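Local coordinates for protein hemoglobin component VII (Tokunagayusurika akamusi, PDB 1X46) that binds a heme group and probably carries or stores oxygen as a globin of midge larvae, at residues 27-35 against 52-62; 1-9 against 137-148. All coordinates share one frame; numbering follows the deposited sequence.

Contact 1: residues 27-35 against 52-62; sequences VDILYNFFK and LESLKDTAPFA
Val27 straddles two partners with its methyl branches. CG1 packs against Lys56 CG at 3.7 Å, and CG2 rests on the backbone and methyl of Ala62. The carboxylate of Asp28 is joined to the ammonium group of Lys56 through one water, weakly on the aspartate side. Leu30 CD2 lies over one face of the Phe61 ring, 3.9 Å from its centroid, in a CH-pi contact. Phe61 is a knob on the helix starting at Ala59, set in a hole formed by Val27, Leu30, Tyr31 and Phe34 of helix 26-36. In globin terms this is probably the B helix meeting the short D helix and the start of E. With chi1 at 174°, the Tyr31 ring swings away from its own backbone N. Lys56 then covers one face, Glu53 OE2 sits at the edge, and Leu52 CG packs against CE1. Lys56 NZ stands 3.9 Å from the ring centroid, almost on its normal, in a cation-pi contact. Tyr31 OH donates a very short 2.5 Å hydrogen bond to Glu53 OE2, and the carboxylate plane is nearly perpendicular to the ring. A second water accepts from Lys56 NZ and donates a weak bond to Tyr31 OH. Phe34 CD2 meets Phe61 CE1 at 3.7 Å. Leu52 CD2 reaches Lys35 CB.

Contact 2: residues 1-9 against 137-148; sequences DPTWVDMEA and SAFNNMYSVVFP
The indole of Trp4 and the side-chain amide of Asn141 are stacked, their planes only 6° apart. Asn141 CB lies over the six-membered ring, 3.7 Å from its centroid, in a CH-pi contact. Ser144 OG is at the indole edge beside CE3. Trp4 NE1 bonds to Asp6 OD1 in the ring plane, though it meets the carboxylate from above. The Phe147 ring has Tyr143 CB over one face and Asp1 OD1 at its edge.

Asn141 is buried and grips the backbone of Val5 twice. Val5 N donates to Asn141 OD1 (2.9 Å, 169°), and Asn141 ND2 donates to Val5 O (2.8 Å). The first bond is nearly straight; the second comes from above the carbonyl plane. This pair fixes the rotation of the amide and holds it flat against the indole. An alanine in place of Trp4 is likely to leave one face of the Asn141 amide without its indole cover and Asp6 without its indole partner.

Pro2 packs with CG on Tyr143 CB at 3.7 Å and with CD on Phe147 CD2. One water links Pro2 O to Ser144 O. Farther along, Met7 SD touches Ala138 CB at 3.8 Å.

The contact lays the extended N-terminal arm along the last globin helix, 129-146, and its 3-10 extension. Met7 also touches Ile12 and Val15 of helix 9-20. Lys89 of helix 85-100 makes a cation-pi contact with Trp4, and Tyr143 OH bonds to Glu113 of helix 106-123.

Overall arrangement
The two contacts share no helix and lie on opposite sides of the chain's centre, about 28 Å apart between centres. Contact 1 falls within the loop closed by contact 2, which brings the N-terminal arm to the last helix. Contact 1 is partly buried and joins helical elements. Its inner side is aromatic and aliphatic, and its more exposed side holds charged groups and two bridging waters. It borders the heme region: Phe33 touches the heme, and Phe34 packs edge-to-face on Phe44. Contact 2 is a surface contact of an irregular segment on a helix. There a side-chain amide bonds to backbone, while in contact 1 the direct polar bond joins side chains.

Contact 1: residues 27-35 against 52-62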
loop_
_atom_site.group_PDB
_atom_site.type_symbol
_atom_site.label_atom_id
_atom_site.label_comp_id
_atom_site.label_asym_id
_atom_site.label_seq_id
_atom_site.Cartn_x
_atom_site.Cartn_y
_atom_site.Cartn_z
ATOM N N VAL A 27 -11.175 -5.688 0.186
ATOM C CA VAL A 27 -12.272 -4.754 0.441
ATOM C C VAL A 27 -12.111 -4.108 1.817
ATOM O O VAL A 27 -12.266 -2.894 1.949
ATOM C CB VAL A 27 -13.638 -5.487 0.301
ATOM C CG1 VAL A 27 -14.766 -4.720 0.962
ATOM C CG2 VAL A 27 -13.963 -5.740 -1.191
ATOM N N ASP A 28 -11.756 -4.917 2.816
ATOM C CA ASP A 28 -11.584 -4.384 4.169
ATOM C C ASP A 28 -10.400 -3.434 4.224
ATOM O O ASP A 28 -10.463 -2.421 4.956
ATOM C CB ASP A 28 -11.424 -5.482 5.214
ATOM C CG ASP A 28 -12.705 -6.289 5.437
ATOM O OD1 ASP A 28 -13.809 -5.803 5.134
ATOM O OD2 ASP A 28 -12.661 -7.447 5.920
ATOM N N ILE A 29 -9.338 -3.714 3.463
ATOM C CA ILE A 29 -8.190 -2.795 3.465
ATOM C C ILE A 29 -8.619 -1.450 2.883
ATOM O O ILE A 29 -8.298 -0.384 3.443
ATOM C CB ILE A 29 -7.027 -3.390 2.608
ATOM C CG1 ILE A 29 -6.382 -4.574 3.338
ATOM C CG2 ILE A 29 -5.974 -2.291 2.284
ATOM C CD1 ILE A 29 -5.517 -5.437 2.421
ATOM N N LEU A 30 -9.354 -1.462 1.770
ATOM C CA LEU A 30 -9.798 -0.204 1.171
ATOM C C LEU A 30 -10.781 0.533 2.051
ATOM O O LEU A 30 -10.713 1.773 2.193
ATOM C CB LEU A 30 -10.381 -0.405 -0.252
ATOM C CG LEU A 30 -10.733 0.857 -1.041
ATOM C CD1 LEU A 30 -9.477 1.733 -1.212
ATOM C CD2 LEU A 30 -11.327 0.486 -2.428
ATOM N N TYR A 31 -11.739 -0.211 2.610
ATOM C CA TYR A 31 -12.666 0.412 3.545
ATOM C C TYR A 31 -11.910 1.070 4.710
ATOM O O TYR A 31 -12.234 2.219 5.054
ATOM C CB TYR A 31 -13.657 -0.637 4.055
ATOM C CG TYR A 31 -14.562 -0.112 5.134
ATOM C CD1 TYR A 31 -15.786 0.457 4.818
ATOM C CD2 TYR A 31 -14.187 -0.201 6.476
ATOM C CE1 TYR A 31 -16.629 0.934 5.814
ATOM C CE2 TYR A 31 -15.032 0.294 7.479
ATOM C CZ TYR A 31 -16.244 0.847 7.115
ATOM O OH TYR A 31 -17.114 1.329 8.070
ATOM N N ASN A 32 -10.901 0.385 5.254
ATOM C CA ASN A 32 -10.150 0.958 6.368
ATOM C C ASN A 32 -9.438 2.245 5.971
ATOM O O ASN A 32 -9.404 3.225 6.716
ATOM C CB ASN A 32 -9.169 -0.053 6.908
ATOM C CG ASN A 32 -8.414 0.465 8.090
ATOM O OD1 ASN A 32 -9.003 0.723 9.147
ATOM N ND2 ASN A 32 -7.114 0.603 7.938
ATOM N N PHE A 33 -8.885 2.260 4.774
ATOM C CA PHE A 33 -8.211 3.445 4.265
ATOM C C PHE A 33 -9.174 4.602 4.151
ATOM O O PHE A 33 -8.882 5.680 4.686
ATOM C CB PHE A 33 -7.526 3.103 2.915
ATOM C CG PHE A 33 -6.894 4.299 2.231
ATOM C CD1 PHE A 33 -6.067 5.166 2.935
ATOM C CD2 PHE A 33 -7.149 4.563 0.871
ATOM C CE1 PHE A 33 -5.481 6.277 2.300
ATOM C CE2 PHE A 33 -6.581 5.672 0.232
ATOM C CZ PHE A 33 -5.723 6.523 0.949
ATOM N N PHE A 34 -10.331 4.416 3.497
ATOM C CA PHE A 34 -11.260 5.513 3.325
ATOM C C PHE A 34 -11.907 5.928 4.652
ATOM O O PHE A 34 -12.205 7.112 4.824
ATOM C CB PHE A 34 -12.351 5.102 2.318
ATOM C CG PHE A 34 -11.883 5.069 0.866
ATOM C CD1 PHE A 34 -10.696 5.684 0.457
ATOM C CD2 PHE A 34 -12.679 4.450 -0.078
ATOM C CE1 PHE A 34 -10.310 5.647 -0.877
ATOM C CE2 PHE A 34 -12.324 4.413 -1.417
ATOM C CZ PHE A 34 -11.146 4.998 -1.831
ATOM N N LYS A 35 -12.154 4.978 5.556
ATOM C CA LYS A 35 -12.705 5.312 6.886
ATOM C C LYS A 35 -11.712 6.211 7.634
ATOM O O LYS A 35 -12.131 7.208 8.247
ATOM C CB LYS A 35 -13.054 4.043 7.681
ATOM C CG LYS A 35 -13.820 4.302 8.972
ATOM C CD LYS A 35 -15.314 4.526 8.710
ATOM C CE LYS A 35 -16.087 4.576 10.024
ATOM N NZ LYS A 35 -16.428 5.970 10.448
ATOM N N LEU A 52 -19.677 5.711 2.524
ATOM C CA LEU A 52 -18.774 4.575 2.581
ATOM C C LEU A 52 -19.481 3.303 2.982
ATOM O O LEU A 52 -19.116 2.240 2.512
ATOM C CB LEU A 52 -17.604 4.857 3.509
ATOM C CG LEU A 52 -16.523 3.792 3.582
ATOM C CD1 LEU A 52 -15.864 3.502 2.205
ATOM C CD2 LEU A 52 -15.525 4.249 4.634
ATOM N N GLU A 53 -20.502 3.413 3.843
ATOM C CA GLU A 53 -21.227 2.235 4.290
ATOM C C GLU A 53 -22.019 1.587 3.158
ATOM O O GLU A 53 -22.254 0.373 3.182
ATOM C CB GLU A 53 -22.136 2.567 5.476
ATOM C CG GLU A 53 -21.406 3.023 6.750
ATOM C CD GLU A 53 -20.322 2.052 7.212
ATOM O OE1 GLU A 53 -20.599 0.851 7.400
ATOM O OE2 GLU A 53 -19.180 2.515 7.342
ATOM N N SER A 54 -22.422 2.397 2.167
ATOM C CA SER A 54 -23.139 1.938 0.972
ATOM C C SER A 54 -22.194 1.301 -0.027
ATOM O O SER A 54 -22.563 0.376 -0.736
ATOM C CB SER A 54 -23.815 3.130 0.273
ATOM O OG SER A 54 -24.748 3.753 1.134
ATOM N N LEU A 55 -20.983 1.828 -0.108
ATOM C CA LEU A 55 -20.009 1.328 -1.091
ATOM C C LEU A 55 -19.489 -0.089 -0.819
ATOM O O LEU A 55 -19.220 -0.861 -1.760
ATOM C CB LEU A 55 -18.828 2.294 -1.186
ATOM C CG LEU A 55 -19.069 3.605 -1.919
ATOM C CD1 LEU A 55 -17.917 4.575 -1.627
ATOM C CD2 LEU A 55 -19.185 3.390 -3.437
ATOM N N LYS A 56 -19.281 -0.453 0.440
ATOM C CA LYS A 56 -18.786 -1.774 0.781
ATOM C C LYS A 56 -19.723 -2.926 0.247
ATOM O O LYS A 56 -20.939 -2.836 0.321
ATOM C CB LYS A 56 -18.527 -1.874 2.297
ATOM C CG LYS A 56 -17.565 -2.982 2.668
ATOM C CD LYS A 56 -16.873 -2.883 4.051
ATOM C CE LYS A 56 -17.789 -2.478 5.184
ATOM N NZ LYS A 56 -17.289 -2.971 6.511
ATOM N N ASP A 57 -19.147 -3.988 -0.305
ATOM C CA ASP A 57 -19.910 -5.071 -0.925
ATOM C C ASP A 57 -20.528 -4.739 -2.287
ATOM O O ASP A 57 -21.356 -5.487 -2.779
ATOM C CB ASP A 57 -20.956 -5.676 0.032
ATOM C CG ASP A 57 -20.321 -6.223 1.289
ATOM O OD1 ASP A 57 -19.511 -7.169 1.176
ATOM O OD2 ASP A 57 -20.533 -5.749 2.414
ATOM N N THR A 58 -20.115 -3.629 -2.884
ATOM C CA THR A 58 -20.481 -3.343 -4.275
ATOM C C THR A 58 -19.325 -3.656 -5.168
ATOM O O THR A 58 -18.149 -3.578 -4.766
ATOM C CB THR A 58 -20.953 -1.903 -4.515
ATOM O OG1 THR A 58 -19.872 -0.962 -4.321
ATOM C CG2 THR A 58 -22.047 -1.523 -3.491
ATOM N N ALA A 59 -19.651 -3.975 -6.408
ATOM C CA ALA A 59 -18.615 -4.356 -7.353
ATOM C C ALA A 59 -17.620 -3.250 -7.684
ATOM O O ALA A 59 -16.436 -3.536 -7.736
ATOM C CB ALA A 59 -19.236 -4.981 -8.650
ATOM N N PRO A 60 -18.040 -1.990 -7.893
ATOM C CA PRO A 60 -17.038 -0.944 -8.137
ATOM C C PRO A 60 -16.024 -0.819 -6.981
ATOM O O PRO A 60 -14.848 -0.526 -7.206
ATOM C CB PRO A 60 -17.888 0.321 -8.263
ATOM C CG PRO A 60 -19.221 -0.204 -8.747
ATOM C CD PRO A 60 -19.420 -1.453 -7.993
ATOM N N PHE A 61 -16.489 -0.974 -5.751
ATOM C CA PHE A 61 -15.587 -0.917 -4.611
ATOM C C PHE A 61 -14.595 -2.080 -4.570
ATOM O O PHE A 61 -13.391 -1.869 -4.416
ATOM C CB PHE A 61 -16.397 -0.857 -3.295
ATOM C CG PHE A 61 -15.593 -0.400 -2.096
ATOM C CD1 PHE A 61 -15.269 0.938 -1.931
ATOM C CD2 PHE A 61 -15.189 -1.319 -1.146
ATOM C CE1 PHE A 61 -14.561 1.342 -0.792
ATOM C CE2 PHE A 61 -14.466 -0.915 0.006
ATOM C CZ PHE A 61 -14.144 0.433 0.143
ATOM N N ALA A 62 -15.093 -3.309 -4.740
ATOM C CA ALA A 62 -14.217 -4.469 -4.797
ATOM C C ALA A 62 -13.272 -4.341 -6.007
ATOM O O ALA A 62 -12.127 -4.752 -5.932
ATOM C CB ALA A 62 -15.042 -5.742 -4.937
HETATM O O HOH W 1 -14.407 -3.812 7.467
HETATM O O HOH W 2 -18.267 -1.288 8.662
#

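Contact 2: residues 1-9 against 137-148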
loop_
_atom_site.group_PDB
_atom_site.type_symbol
_atom_site.label_atom_id
_atom_site.label_comp_id
_atom_site.label_asym_id
_atom_site.label_seq_id
_atom_site.Cartn_x
_atom_site.Cartn_y
_atom_site.Cartn_z
ATOM N N ASP A 1 13.497 13.864 -0.143
ATOM C CA ASP A 1 12.731 12.582 -0.139
ATOM C C ASP A 1 13.595 11.457 0.422
ATOM O O ASP A 1 14.804 11.629 0.561
ATOM C CB ASP A 1 12.267 12.240 -1.553
ATOM C CG ASP A 1 11.293 13.263 -2.109
ATOM O OD1 ASP A 1 10.457 13.782 -1.333
ATOM O OD2 ASP A 1 11.281 13.592 -3.311
ATOM N N PRO A 2 12.993 10.325 0.789
ATOM C CA PRO A 2 13.758 9.226 1.370
ATOM C C PRO A 2 14.830 8.682 0.443
ATOM O O PRO A 2 14.805 8.870 -0.775
ATOM C CB PRO A 2 12.685 8.173 1.669
ATOM C CG PRO A 2 11.421 9.058 1.858
ATOM C CD PRO A 2 11.546 10.023 0.757
ATOM N N THR A 3 15.799 8.049 1.079
ATOM C CA THR A 3 16.927 7.402 0.424
ATOM C C THR A 3 16.732 5.898 0.548
ATOM O O THR A 3 16.394 5.383 1.623
ATOM C CB THR A 3 18.232 7.876 1.122
ATOM O OG1 THR A 3 18.371 9.298 0.949
ATOM C CG2 THR A 3 19.476 7.286 0.456
ATOM N N TRP A 4 16.902 5.161 -0.541
ATOM C CA TRP A 4 16.810 3.706 -0.498
ATOM C C TRP A 4 17.880 3.084 0.430
ATOM O O TRP A 4 19.056 3.435 0.352
ATOM C CB TRP A 4 16.923 3.141 -1.908
ATOM C CG TRP A 4 16.696 1.661 -2.059
ATOM C CD1 TRP A 4 17.538 0.657 -1.672
ATOM C CD2 TRP A 4 15.573 1.016 -2.687
ATOM N NE1 TRP A 4 17.016 -0.565 -2.022
ATOM C CE2 TRP A 4 15.805 -0.377 -2.638
ATOM C CE3 TRP A 4 14.395 1.479 -3.293
ATOM C CZ2 TRP A 4 14.895 -1.329 -3.164
ATOM C CZ3 TRP A 4 13.467 0.533 -3.804
ATOM C CH2 TRP A 4 13.743 -0.857 -3.762
ATOM N N VAL A 5 17.441 2.206 1.329
ATOM C CA VAL A 5 18.319 1.480 2.247
ATOM C C VAL A 5 17.895 0.026 2.062
ATOM O O VAL A 5 16.771 -0.351 2.418
ATOM C CB VAL A 5 18.138 1.972 3.738
ATOM C CG1 VAL A 5 18.880 1.080 4.755
ATOM C CG2 VAL A 5 18.557 3.426 3.902
ATOM N N ASP A 6 18.753 -0.799 1.473
ATOM C CA ASP A 6 18.408 -2.207 1.220
ATOM C C ASP A 6 17.871 -2.911 2.464
ATOM O O ASP A 6 18.428 -2.787 3.551
ATOM C CB ASP A 6 19.621 -2.979 0.688
ATOM C CG ASP A 6 20.015 -2.546 -0.712
ATOM O OD1 ASP A 6 19.204 -2.738 -1.646
ATOM O OD2 ASP A 6 21.120 -2.015 -0.974
ATOM N N MET A 7 16.779 -3.638 2.295
ATOM C CA MET A 7 16.144 -4.303 3.422
ATOM C C MET A 7 16.906 -5.561 3.756
ATOM O O MET A 7 17.460 -6.212 2.879
ATOM C CB MET A 7 14.716 -4.693 3.079
ATOM C CG MET A 7 13.738 -3.543 3.149
ATOM S SD MET A 7 12.084 -4.061 2.632
ATOM C CE MET A 7 11.591 -4.967 4.096
ATOM N N GLU A 8 16.902 -5.901 5.027
ATOM C CA GLU A 8 17.389 -7.205 5.463
ATOM C C GLU A 8 16.419 -8.295 5.021
ATOM O O GLU A 8 15.220 -8.061 4.899
ATOM C CB GLU A 8 17.594 -7.208 6.975
ATOM C CG GLU A 8 18.846 -6.447 7.403
ATOM C CD GLU A 8 18.816 -6.027 8.865
ATOM O OE1 GLU A 8 19.217 -6.842 9.729
ATOM O OE2 GLU A 8 18.400 -4.881 9.158
ATOM N N ALA A 9 16.936 -9.481 4.738
ATOM C CA ALA A 9 16.137 -10.614 4.262
ATOM C C ALA A 9 15.016 -11.060 5.210
ATOM O O ALA A 9 13.932 -11.454 4.770
ATOM C CB ALA A 9 17.064 -11.809 3.920
ATOM N N SER A 137 10.644 -0.037 6.736
ATOM C CA SER A 137 11.803 -0.109 5.824
ATOM C C SER A 137 11.349 -0.290 4.382
ATOM O O SER A 137 11.941 0.304 3.472
ATOM C CB SER A 137 12.756 -1.235 6.235
ATOM O OG SER A 137 13.321 -0.940 7.504
ATOM N N ALA A 138 10.321 -1.114 4.184
ATOM C CA ALA A 138 9.746 -1.327 2.864
ATOM C C ALA A 138 9.126 -0.038 2.309
ATOM O O ALA A 138 9.374 0.359 1.172
ATOM C CB ALA A 138 8.713 -2.435 2.925
ATOM N N PHE A 139 8.322 0.624 3.129
ATOM C CA PHE A 139 7.749 1.900 2.716
ATOM C C PHE A 139 8.795 2.974 2.428
ATOM O O PHE A 139 8.649 3.721 1.470
ATOM C CB PHE A 139 6.703 2.403 3.722
ATOM C CG PHE A 139 5.330 1.822 3.501
ATOM C CD1 PHE A 139 4.562 2.255 2.431
ATOM C CD2 PHE A 139 4.810 0.859 4.342
ATOM C CE1 PHE A 139 3.261 1.724 2.197
ATOM C CE2 PHE A 139 3.527 0.335 4.107
ATOM C CZ PHE A 139 2.777 0.773 3.043
ATOM N N ASN A 140 9.840 3.059 3.251
ATOM C CA ASN A 140 10.939 3.992 3.008
ATOM C C ASN A 140 11.463 3.813 1.581
ATOM O O ASN A 140 11.630 4.793 0.842
ATOM C CB ASN A 140 12.082 3.734 3.995
ATOM C CG ASN A 140 13.369 4.566 3.659
ATOM O OD1 ASN A 140 14.324 4.086 2.991
ATOM N ND2 ASN A 140 13.374 5.793 4.104
ATOM N N ASN A 141 11.702 2.552 1.224
ATOM C CA ASN A 141 12.257 2.245 -0.091
ATOM C C ASN A 141 11.260 2.545 -1.211
ATOM O O ASN A 141 11.622 3.135 -2.223
ATOM C CB ASN A 141 12.762 0.815 -0.131
ATOM C CG ASN A 141 14.053 0.645 0.645
ATOM O OD1 ASN A 141 14.620 1.625 1.130
ATOM N ND2 ASN A 141 14.532 -0.615 0.758
ATOM N N MET A 142 9.993 2.183 -1.005
ATOM C CA MET A 142 8.957 2.574 -1.968
ATOM C C MET A 142 8.973 4.099 -2.194
ATOM O O MET A 142 8.968 4.585 -3.342
ATOM C CB MET A 142 7.567 2.131 -1.473
ATOM C CG MET A 142 6.411 2.732 -2.251
ATOM S SD MET A 142 4.836 2.401 -1.326
ATOM C CE MET A 142 3.799 3.713 -1.961
ATOM N N TYR A 143 8.956 4.862 -1.102
ATOM C CA TYR A 143 8.936 6.318 -1.174
ATOM C C TYR A 143 10.157 6.912 -1.872
ATOM O O TYR A 143 10.056 7.923 -2.544
ATOM C CB TYR A 143 8.827 6.937 0.238
ATOM C CG TYR A 143 7.559 6.561 0.985
ATOM C CD1 TYR A 143 6.419 6.099 0.321
ATOM C CD2 TYR A 143 7.518 6.651 2.382
ATOM C CE1 TYR A 143 5.288 5.769 1.023
ATOM C CE2 TYR A 143 6.377 6.325 3.090
ATOM C CZ TYR A 143 5.274 5.874 2.397
ATOM O OH TYR A 143 4.104 5.522 3.067
ATOM N N SER A 144 11.305 6.261 -1.714
ATOM C CA SER A 144 12.520 6.776 -2.322
ATOM C C SER A 144 12.390 6.849 -3.854
ATOM O O SER A 144 13.006 7.701 -4.485
ATOM C CB SER A 144 13.725 5.935 -1.895
ATOM O OG SER A 144 13.747 4.691 -2.558
ATOM N N VAL A 145 11.565 5.971 -4.412
ATOM C CA VAL A 145 11.347 5.905 -5.847
ATOM C C VAL A 145 10.054 6.601 -6.252
ATOM O O VAL A 145 9.986 7.225 -7.301
ATOM C CB VAL A 145 11.357 4.429 -6.316
ATOM C CG1 VAL A 145 10.879 4.297 -7.744
ATOM C CG2 VAL A 145 12.752 3.846 -6.151
ATOM N N VAL A 146 9.027 6.489 -5.405
ATOM C CA VAL A 146 7.720 7.077 -5.726
ATOM C C VAL A 146 7.672 8.595 -5.507
ATOM O O VAL A 146 7.168 9.314 -6.357
ATOM C CB VAL A 146 6.581 6.363 -4.952
ATOM C CG1 VAL A 146 5.233 7.124 -5.008
ATOM C CG2 VAL A 146 6.412 4.959 -5.458
ATOM N N PHE A 147 8.189 9.088 -4.389
ATOM C CA PHE A 147 8.108 10.525 -4.072
ATOM C C PHE A 147 8.690 11.450 -5.155
ATOM O O PHE A 147 8.044 12.441 -5.479
ATOM C CB PHE A 147 8.674 10.881 -2.682
ATOM C CG PHE A 147 7.800 10.445 -1.509
ATOM C CD1 PHE A 147 6.640 9.674 -1.679
ATOM C CD2 PHE A 147 8.190 10.789 -0.217
ATOM C CE1 PHE A 147 5.880 9.282 -0.556
ATOM C CE2 PHE A 147 7.446 10.391 0.903
ATOM C CZ PHE A 147 6.291 9.638 0.720
ATOM N N PRO A 148 9.846 11.129 -5.735
ATOM C CA PRO A 148 10.390 11.959 -6.836
ATOM C C PRO A 148 9.503 12.016 -8.070
ATOM O O PRO A 148 9.688 12.940 -8.887
ATOM C CB PRO A 148 11.709 11.258 -7.180
ATOM C CG PRO A 148 12.093 10.511 -5.926
ATOM C CD PRO A 148 10.757 10.015 -5.408
HETATM O O HOH W 3 13.913 9.844 -3.164
HETATM O O HOH W 4 14.729 0.854 4.044
#